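PDB 2HY5: intracellular sulfur oxidation protein dsrF from Allochromatium vinosum, which is of uncertain function but could take part in the oxidation of intracellular sulfur, as one of the three proteins of the DsrEFH complex. Local coordinates for residues V5-Y17 against D36-Q50. Residues are numbered along the deposited sequence; the frame is centred on the assembly and turned at random.
Sequences VKKFMYLNRKAPY and DQDVCVLFLDDGVYQ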
loop_
_atom_site.group_PDB
_atom_site.type_symbol
_atom_site.label_atom_id
_atom_site.label_comp_id
_atom_site.label_asym_id
_atom_site.label_seq_id
_atom_site.Cartn_x
_atom_site.Cartn_y
_atom_site.Cartn_z
ATOM N N VAL B 5 -16.150 8.026 -28.336
ATOM C CA VAL B 5 -17.058 6.884 -28.645
ATOM C C VAL B 5 -17.356 6.120 -27.361
ATOM O O VAL B 5 -18.513 5.860 -27.030
ATOM C CB VAL B 5 -16.418 5.902 -29.651
ATOM C CG1 VAL B 5 -17.480 5.308 -30.559
ATOM C CG2 VAL B 5 -15.342 6.615 -30.462
ATOM N N LYS B 6 -16.302 5.775 -26.631
ATOM C CA LYS B 6 -16.447 5.034 -25.385
ATOM C C LYS B 6 -16.655 5.924 -24.173
ATOM O O LYS B 6 -16.311 7.105 -24.173
ATOM C CB LYS B 6 -15.222 4.163 -25.128
ATOM C CG LYS B 6 -15.159 2.907 -25.968
ATOM C CD LYS B 6 -14.012 2.035 -25.501
ATOM C CE LYS B 6 -13.974 0.729 -26.266
ATOM N NZ LYS B 6 -12.852 -0.127 -25.808
ATOM N N LYS B 7 -17.228 5.328 -23.136
ATOM C CA LYS B 7 -17.491 6.009 -21.881
ATOM C C LYS B 7 -16.441 5.570 -20.864
ATOM O O LYS B 7 -16.411 4.411 -20.461
ATOM C CB LYS B 7 -18.891 5.644 -21.380
ATOM C CG LYS B 7 -19.144 6.077 -19.955
ATOM C CD LYS B 7 -18.810 7.541 -19.803
ATOM C CE LYS B 7 -18.741 7.949 -18.357
ATOM N NZ LYS B 7 -18.319 9.362 -18.273
ATOM N N PHE B 8 -15.586 6.504 -20.457
ATOM C CA PHE B 8 -14.533 6.220 -19.490
ATOM C C PHE B 8 -14.808 6.839 -18.127
ATOM O O PHE B 8 -15.145 8.021 -18.036
ATOM C CB PHE B 8 -13.184 6.748 -19.987
ATOM C CG PHE B 8 -12.583 5.946 -21.107
ATOM C CD1 PHE B 8 -11.470 6.424 -21.794
ATOM C CD2 PHE B 8 -13.108 4.709 -21.464
ATOM C CE1 PHE B 8 -10.889 5.682 -22.819
ATOM C CE2 PHE B 8 -12.533 3.959 -22.489
ATOM C CZ PHE B 8 -11.424 4.446 -23.166
ATOM N N MET B 9 -14.660 6.041 -17.076
ATOM C CA MET B 9 -14.849 6.531 -15.711
ATOM C C MET B 9 -13.515 6.489 -14.986
ATOM O O MET B 9 -12.779 5.512 -15.084
ATOM C CB MET B 9 -15.849 5.667 -14.926
ATOM C CG MET B 9 -15.919 6.045 -13.438
ATOM S SD MET B 9 -17.004 5.028 -12.408
ATOM C CE MET B 9 -18.569 5.716 -12.825
ATOM N N TYR B 10 -13.204 7.562 -14.269
ATOM C CA TYR B 10 -11.979 7.641 -13.484
ATOM C C TYR B 10 -12.440 7.568 -12.040
ATOM O O TYR B 10 -13.020 8.519 -11.526
ATOM C CB TYR B 10 -11.267 8.964 -13.755
ATOM C CG TYR B 10 -10.642 9.012 -15.126
ATOM C CD1 TYR B 10 -9.359 8.516 -15.339
ATOM C CD2 TYR B 10 -11.344 9.522 -16.220
ATOM C CE1 TYR B 10 -8.784 8.523 -16.606
ATOM C CE2 TYR B 10 -10.777 9.530 -17.496
ATOM C CZ TYR B 10 -9.495 9.030 -17.678
ATOM O OH TYR B 10 -8.921 9.029 -18.930
ATOM N N LEU B 11 -12.195 6.426 -11.404
ATOM C CA LEU B 11 -12.613 6.190 -10.026
ATOM C C LEU B 11 -11.547 6.555 -9.002
ATOM O O LEU B 11 -10.577 5.822 -8.817
ATOM C CB LEU B 11 -13.001 4.720 -9.859
ATOM C CG LEU B 11 -13.462 4.241 -8.483
ATOM C CD1 LEU B 11 -14.714 4.983 -8.066
ATOM C CD2 LEU B 11 -13.721 2.743 -8.538
ATOM N N ASN B 12 -11.747 7.689 -8.334
ATOM C CA ASN B 12 -10.827 8.184 -7.314
ATOM C C ASN B 12 -11.352 7.870 -5.918
ATOM O O ASN B 12 -12.400 8.371 -5.523
ATOM C CB ASN B 12 -10.649 9.693 -7.471
ATOM C CG ASN B 12 -9.877 10.054 -8.713
ATOM O OD1 ASN B 12 -8.777 9.549 -8.938
ATOM N ND2 ASN B 12 -10.443 10.933 -9.530
ATOM N N ARG B 13 -10.613 7.058 -5.169
ATOM C CA ARG B 13 -11.041 6.665 -3.832
ATOM C C ARG B 13 -10.017 6.878 -2.725
ATOM O O ARG B 13 -10.294 6.572 -1.566
ATOM C CB ARG B 13 -11.457 5.190 -3.839
ATOM C CG ARG B 13 -12.690 4.891 -4.681
ATOM C CD ARG B 13 -13.034 3.403 -4.640
ATOM N NE ARG B 13 -13.191 2.925 -3.270
ATOM C CZ ARG B 13 -12.417 2.002 -2.708
ATOM N NH1 ARG B 13 -11.427 1.448 -3.399
ATOM N NH2 ARG B 13 -12.624 1.637 -1.450
ATOM N N LYS B 14 -8.841 7.392 -3.068
ATOM C CA LYS B 14 -7.806 7.604 -2.061
ATOM C C LYS B 14 -7.552 9.070 -1.729
ATOM O O LYS B 14 -7.701 9.956 -2.571
ATOM C CB LYS B 14 -6.500 6.941 -2.509
ATOM C CG LYS B 14 -6.626 5.437 -2.701
ATOM C CD LYS B 14 -5.315 4.822 -3.149
ATOM C CE LYS B 14 -5.464 3.339 -3.459
ATOM N NZ LYS B 14 -5.898 2.549 -2.275
ATOM N N ALA B 15 -7.192 9.320 -0.473
ATOM C CA ALA B 15 -6.909 10.672 -0.019
ATOM C C ALA B 15 -5.602 11.124 -0.651
ATOM O O ALA B 15 -4.735 10.307 -0.950
ATOM C CB ALA B 15 -6.795 10.703 1.509
ATOM N N PRO B 16 -5.447 12.438 -0.866
ATOM C CA PRO B 16 -4.233 12.992 -1.468
ATOM C C PRO B 16 -3.048 13.036 -0.502
ATOM O O PRO B 16 -3.222 12.976 0.720
ATOM C CB PRO B 16 -4.684 14.382 -1.903
ATOM C CG PRO B 16 -5.621 14.762 -0.812
ATOM C CD PRO B 16 -6.441 13.501 -0.620
ATOM N N TYR B 17 -1.849 13.110 -1.077
ATOM C CA TYR B 17 -0.582 13.207 -0.352
ATOM C C TYR B 17 -0.043 11.985 0.381
ATOM O O TYR B 17 1.159 11.732 0.337
ATOM C CB TYR B 17 -0.632 14.406 0.597
ATOM C CG TYR B 17 -0.966 15.683 -0.122
ATOM C CD1 TYR B 17 -2.185 16.327 0.091
ATOM C CD2 TYR B 17 -0.088 16.227 -1.063
ATOM C CE1 TYR B 17 -2.524 17.475 -0.618
ATOM C CE2 TYR B 17 -0.421 17.375 -1.776
ATOM C CZ TYR B 17 -1.640 17.990 -1.551
ATOM O OH TYR B 17 -1.985 19.106 -2.278
ATOM N N ASP B 36 -10.674 12.757 -26.870
ATOM C CA ASP B 36 -12.085 13.103 -27.032
ATOM C C ASP B 36 -13.081 11.957 -26.821
ATOM O O ASP B 36 -13.928 11.690 -27.676
ATOM C CB ASP B 36 -12.326 13.744 -28.409
ATOM C CG ASP B 36 -11.865 12.866 -29.559
ATOM O OD1 ASP B 36 -10.639 12.751 -29.772
ATOM O OD2 ASP B 36 -12.727 12.287 -30.252
ATOM N N GLN B 37 -12.977 11.277 -25.683
ATOM C CA GLN B 37 -13.903 10.192 -25.363
ATOM C C GLN B 37 -14.911 10.795 -24.393
ATOM O O GLN B 37 -14.772 11.953 -24.008
ATOM C CB GLN B 37 -13.165 9.030 -24.687
ATOM C CG GLN B 37 -12.083 8.392 -25.546
ATOM C CD GLN B 37 -12.628 7.837 -26.847
ATOM O OE1 GLN B 37 -13.463 6.933 -26.849
ATOM N NE2 GLN B 37 -12.158 8.380 -27.963
ATOM N N ASP B 38 -15.929 10.030 -24.015
ATOM C CA ASP B 38 -16.926 10.515 -23.065
ATOM C C ASP B 38 -16.311 10.210 -21.707
ATOM O O ASP B 38 -16.103 9.045 -21.374
ATOM C CB ASP B 38 -18.238 9.748 -23.225
ATOM C CG ASP B 38 -19.386 10.394 -22.476
ATOM O OD1 ASP B 38 -19.189 10.798 -21.310
ATOM O OD2 ASP B 38 -20.491 10.489 -23.051
ATOM N N VAL B 39 -16.029 11.247 -20.926
ATOM C CA VAL B 39 -15.384 11.057 -19.632
ATOM C C VAL B 39 -16.127 11.571 -18.404
ATOM O O VAL B 39 -16.811 12.585 -18.447
ATOM C CB VAL B 39 -13.988 11.731 -19.633
ATOM C CG1 VAL B 39 -13.330 11.597 -18.265
ATOM C CG2 VAL B 39 -13.118 11.117 -20.717
ATOM N N CYS B 40 -15.988 10.846 -17.302
ATOM C CA CYS B 40 -16.569 11.282 -16.044
ATOM C C CYS B 40 -15.564 10.923 -14.964
ATOM O O CYS B 40 -14.885 9.896 -15.040
ATOM C CB CYS B 40 -17.928 10.627 -15.770
ATOM S SG CYS B 40 -17.924 8.858 -15.496
ATOM N N VAL B 41 -15.443 11.797 -13.976
ATOM C CA VAL B 41 -14.513 11.575 -12.886
ATOM C C VAL B 41 -15.345 11.484 -11.623
ATOM O O VAL B 41 -16.097 12.399 -11.312
ATOM C CB VAL B 41 -13.521 12.741 -12.763
ATOM C CG1 VAL B 41 -12.485 12.432 -11.692
ATOM C CG2 VAL B 41 -12.852 12.986 -14.099
ATOM N N LEU B 42 -15.222 10.369 -10.916
ATOM C CA LEU B 42 -15.981 10.158 -9.692
ATOM C C LEU B 42 -15.084 10.111 -8.474
ATOM O O LEU B 42 -14.059 9.430 -8.470
ATOM C CB LEU B 42 -16.769 8.843 -9.781
ATOM C CG LEU B 42 -17.484 8.373 -8.507
ATOM C CD1 LEU B 42 -18.570 9.369 -8.123
ATOM C CD2 LEU B 42 -18.090 6.993 -8.741
ATOM N N PHE B 43 -15.474 10.845 -7.441
ATOM C CA PHE B 43 -14.727 10.862 -6.197
ATOM C C PHE B 43 -15.616 10.168 -5.188
ATOM O O PHE B 43 -16.727 10.617 -4.906
ATOM C CB PHE B 43 -14.414 12.296 -5.767
ATOM C CG PHE B 43 -13.508 13.020 -6.723
ATOM C CD1 PHE B 43 -14.018 13.615 -7.871
ATOM C CD2 PHE B 43 -12.134 13.063 -6.497
ATOM C CE1 PHE B 43 -13.175 14.243 -8.787
ATOM C CE2 PHE B 43 -11.283 13.686 -7.405
ATOM C CZ PHE B 43 -11.804 14.279 -8.553
ATOM N N LEU B 44 -15.118 9.056 -4.668
ATOM C CA LEU B 44 -15.844 8.239 -3.711
ATOM C C LEU B 44 -14.955 7.898 -2.523
ATOM O O LEU B 44 -13.726 7.879 -2.636
ATOM C CB LEU B 44 -16.308 6.954 -4.408
ATOM C CG LEU B 44 -16.912 5.818 -3.579
ATOM C CD1 LEU B 44 -18.246 6.257 -2.989
ATOM C CD2 LEU B 44 -17.093 4.591 -4.466
ATOM N N ASP B 45 -15.578 7.617 -1.384
ATOM C CA ASP B 45 -14.833 7.284 -0.175
ATOM C C ASP B 45 -13.796 8.374 0.102
ATOM O O ASP B 45 -14.115 9.557 -0.008
ATOM C CB ASP B 45 -14.172 5.908 -0.325
ATOM C CG ASP B 45 -15.198 4.778 -0.417
ATOM O OD1 ASP B 45 -16.222 4.842 0.298
ATOM O OD2 ASP B 45 -14.983 3.821 -1.192
ATOM N N ASP B 46 -12.564 8.003 0.447
ATOM C CA ASP B 46 -11.558 9.027 0.735
ATOM C C ASP B 46 -11.202 9.879 -0.472
ATOM O O ASP B 46 -10.509 10.886 -0.343
ATOM C CB ASP B 46 -10.284 8.411 1.328
ATOM C CG ASP B 46 -10.422 8.084 2.805
ATOM O OD1 ASP B 46 -11.379 8.570 3.441
ATOM O OD2 ASP B 46 -9.560 7.346 3.329
ATOM N N GLY B 47 -11.678 9.475 -1.643
ATOM C CA GLY B 47 -11.410 10.248 -2.840
ATOM C C GLY B 47 -12.026 11.636 -2.756
ATOM O O GLY B 47 -11.551 12.577 -3.396
ATOM N N VAL B 48 -13.086 11.785 -1.966
ATOM C CA VAL B 48 -13.716 13.097 -1.849
ATOM C C VAL B 48 -12.758 14.099 -1.202
ATOM O O VAL B 48 -12.904 15.301 -1.372
ATOM C CB VAL B 48 -15.037 13.044 -1.035
ATOM C CG1 VAL B 48 -15.989 12.019 -1.666
ATOM C CG2 VAL B 48 -14.761 12.704 0.418
ATOM N N TYR B 49 -11.773 13.594 -0.464
ATOM C CA TYR B 49 -10.794 14.460 0.187
ATOM C C TYR B 49 -9.867 15.102 -0.843
ATOM O O TYR B 49 -9.191 16.094 -0.557
ATOM C CB TYR B 49 -9.972 13.652 1.196
ATOM C CG TYR B 49 -10.648 13.452 2.537
ATOM C CD1 TYR B 49 -10.620 12.214 3.173
ATOM C CD2 TYR B 49 -11.263 14.517 3.195
ATOM C CE1 TYR B 49 -11.182 12.036 4.432
ATOM C CE2 TYR B 49 -11.828 14.354 4.453
ATOM C CZ TYR B 49 -11.781 13.112 5.066
ATOM O OH TYR B 49 -12.313 12.959 6.319
ATOM N N GLN B 50 -9.818 14.527 -2.041
ATOM C CA GLN B 50 -8.967 15.084 -3.085
ATOM C C GLN B 50 -9.445 16.471 -3.509
ATOM O O GLN B 50 -8.672 17.271 -4.039
ATOM C CB GLN B 50 -8.952 14.166 -4.309
ATOM C CG GLN B 50 -8.232 12.844 -4.108
ATOM C CD GLN B 50 -8.154 12.039 -5.396
ATOM O OE1 GLN B 50 -8.137 12.605 -6.487
ATOM N NE2 GLN B 50 -8.081 10.722 -5.273
HETATM O O HOH W 1 -7.040 8.914 -7.288
HETATM O O HOH W 2 -7.250 7.109 1.476
#
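Asn-12, which ends strand 7-12 and buries the most surface in this contact, lays its amide against the ring of Phe-43. Its CG lies anti to the carbonyl carbon (chi1 -70°), which sets ND2 over one face of the ring, 3.6 Å from Phe-43 CE2; ND2 also meets Val-41 CG1. The Gln-50 side chain crosses that of Asn-12 at about a right angle, and one water joins them, donating to Asn-12 OD1 and accepting from Gln-50 NE2. The same NE2 donates to Lys-14 O at 2.8 Å, in the carbonyl plane, while Gln-50 OE1 is hydrogen-bonded to Tyr-69 OH. Leading up to this, strands 7-12 and 38-43 run parallel, 18° apart, as the two strands of a right-handed beta-alpha-beta unit whose helix 21-32 covers the Tyr-10 and Asn-12 face. The ladder ends with Leu-44 N on Asn-12 O (2.9 Å), and Gly-47 CA makes a CA-H...O contact with the same oxygen (3.4 Å). At the other end Gln-37, bent at chi2 (-59°), turns OE1 to two backbone donors on one face of its amide: Lys-6 N at 3.1 Å, and Val-5 N at 3.3 Å from well above the plane; NE2 is hydrogen-bonded to Phe-35 O. Past the ladder, Arg-13 forms a salt bridge to Asp-45, NE at the anti lone pair of OD2 (2.9 Å), NH2 from above the carboxylate plane (3.2 Å). Side-chain amides thus tie down backbone groups just beyond both ends of strand 7-12, and Arg-13, with Ser-19 OG of a neighbouring DsrH chain hydrogen-bonded to OD2, probably keeps the Asp-45 carboxylate ionised.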